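Local structure of fimbria adhesin protein (Klebsiella pneumoniae, 3U4K) at residues N74-S79 with T122-S127. The protein is a fimbrial adhesin, here its receptor-binding domain, which binds human collagen V and so probably attaches the bacterium to host tissue. Sequence-based numbering, arbitrary orientation.
Sequences NTTLKS and TTTGSS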
loop_
_atom_site.group_PDB
_atom_site.type_symbol
_atom_site.label_atom_id
_atom_site.label_comp_id
_atom_site.label_asym_id
_atom_site.label_seq_id
_atom_site.Cartn_x
_atom_site.Cartn_y
_atom_site.Cartn_z
ATOM N N ASN A 74 21.952 -11.024 18.115
ATOM C CA ASN A 74 22.025 -10.374 16.821
ATOM C C ASN A 74 21.392 -11.319 15.805
ATOM O O ASN A 74 21.878 -12.432 15.585
ATOM C CB ASN A 74 23.472 -10.050 16.453
ATOM C CG ASN A 74 23.590 -8.794 15.616
ATOM O OD1 ASN A 74 23.809 -8.859 14.404
ATOM N ND2 ASN A 74 23.437 -7.636 16.260
ATOM N N THR A 75 20.289 -10.878 15.209
ATOM C CA THR A 75 19.471 -11.736 14.358
ATOM C C THR A 75 19.380 -11.189 12.940
ATOM O O THR A 75 19.313 -9.976 12.738
ATOM C CB THR A 75 18.048 -11.894 14.945
ATOM O OG1 THR A 75 18.136 -12.317 16.313
ATOM C CG2 THR A 75 17.231 -12.911 14.152
ATOM N N THR A 76 19.386 -12.098 11.969
ATOM C CA THR A 76 19.159 -11.758 10.564
ATOM C C THR A 76 17.686 -11.977 10.179
ATOM O O THR A 76 17.199 -13.109 10.144
ATOM C CB THR A 76 20.123 -12.521 9.620
ATOM O OG1 THR A 76 19.749 -12.288 8.257
ATOM C CG2 THR A 76 20.128 -14.033 9.902
ATOM N N LEU A 77 16.982 -10.880 9.907
ATOM C CA LEU A 77 15.536 -10.925 9.667
ATOM C C LEU A 77 15.119 -10.589 8.244
ATOM O O LEU A 77 15.702 -9.712 7.600
ATOM C CB LEU A 77 14.794 -10.000 10.638
ATOM C CG LEU A 77 14.558 -10.481 12.072
ATOM C CD1 LEU A 77 13.863 -9.388 12.867
ATOM C CD2 LEU A 77 13.747 -11.772 12.122
ATOM N N LYS A 78 14.092 -11.294 7.775
ATOM C CA LYS A 78 13.493 -11.055 6.465
ATOM C C LYS A 78 12.093 -10.454 6.637
ATOM O O LYS A 78 11.182 -11.114 7.141
ATOM C CB LYS A 78 13.438 -12.366 5.678
ATOM C CG LYS A 78 12.715 -12.297 4.344
ATOM C CD LYS A 78 12.463 -13.698 3.807
ATOM C CE LYS A 78 11.572 -13.686 2.575
ATOM N NZ LYS A 78 12.231 -13.016 1.421
ATOM N N SER A 79 11.938 -9.196 6.230
ATOM C CA SER A 79 10.646 -8.508 6.300
ATOM C C SER A 79 9.940 -8.504 4.952
ATOM O O SER A 79 10.508 -8.071 3.952
ATOM C CB SER A 79 10.814 -7.070 6.799
ATOM O OG SER A 79 10.871 -7.024 8.212
ATOM N N THR A 122 15.823 -7.833 3.650
ATOM C CA THR A 122 16.620 -8.572 4.622
ATOM C C THR A 122 17.702 -7.692 5.241
ATOM O O THR A 122 18.407 -6.966 4.537
ATOM C CB THR A 122 17.253 -9.830 4.000
ATOM O OG1 THR A 122 16.262 -10.538 3.246
ATOM C CG2 THR A 122 17.805 -10.751 5.085
ATOM N N THR A 123 17.808 -7.761 6.565
ATOM C CA THR A 123 18.843 -7.056 7.324
ATOM C C THR A 123 19.167 -7.817 8.617
ATOM O O THR A 123 18.485 -8.787 8.966
ATOM C CB THR A 123 18.446 -5.588 7.624
ATOM O OG1 THR A 123 19.539 -4.910 8.257
ATOM C CG2 THR A 123 17.214 -5.518 8.525
ATOM N N THR A 124 20.207 -7.375 9.317
ATOM C CA THR A 124 20.675 -8.050 10.527
ATOM C C THR A 124 20.872 -7.045 11.662
ATOM O O THR A 124 21.330 -5.925 11.438
ATOM C CB THR A 124 21.968 -8.850 10.248
ATOM O OG1 THR A 124 21.777 -9.664 9.085
ATOM C CG2 THR A 124 22.333 -9.756 11.420
ATOM N N GLY A 125 20.506 -7.453 12.875
ATOM C CA GLY A 125 20.614 -6.596 14.055
ATOM C C GLY A 125 19.894 -7.205 15.241
ATOM O O GLY A 125 19.444 -8.351 15.183
ATOM N N SER A 126 19.789 -6.436 16.319
ATOM C CA SER A 126 19.102 -6.887 17.528
ATOM C C SER A 126 17.952 -5.950 17.880
ATOM O O SER A 126 17.025 -6.334 18.591
ATOM C CB SER A 126 20.085 -6.998 18.695
ATOM O OG SER A 126 20.755 -5.769 18.909
ATOM N N SER A 127 18.037 -4.718 17.383
ATOM C CA SER A 127 16.952 -3.741 17.456
ATOM C C SER A 127 16.635 -3.245 16.048
ATOM O O SER A 127 17.532 -3.126 15.205
ATOM C CB SER A 127 17.334 -2.560 18.348
ATOM O OG SER A 127 17.199 -2.885 19.718
#
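Thr75 with Gly125 and Leu77 with Thr123 form the hydrogen-bonded pairs that join antiparallel strands 74-79 and 122-125. Thr75 N gives to Gly125 O at 2.7 Å from above the carbonyl plane, whereas Leu77 N meets Thr123 O almost head-on to the carbonyl (C=O...N 176°). Gly125 N to Thr75 O and Thr123 N to Leu77 O complete the ladder. Thr124 lies between these pairs, opposite Thr76. Its CB stands 3.8 Å from Thr75 O; there the side chain forks. A chi1 of -50° sets OG1 beside the backbone N and leaves CG2 anti to it. Thr124 OG1 lies 3.3 Å from Thr76 CB, while Thr124 CG2 packs on Thr75 O (3.3 Å) and on Asn74 OD1 (3.4 Å). The Asn74 side chain crosses that of Thr124 at about a right angle, and its ND2 lies 3.7 Å from Gly125 CA. Thr122, on the same face as Thr76 and Thr124, brings CG2 within 3.4 Å of Leu77 O. On the opposite face, Leu77 and Thr123 both touch Phe128, and Thr75 OG1 hydrogen-bonds to Ser24. Strand 119-125 edges one sheet of the jelly-roll adhesin domain; main-chain bonds hold the pair, beneath a polar, threonine-rich outer face.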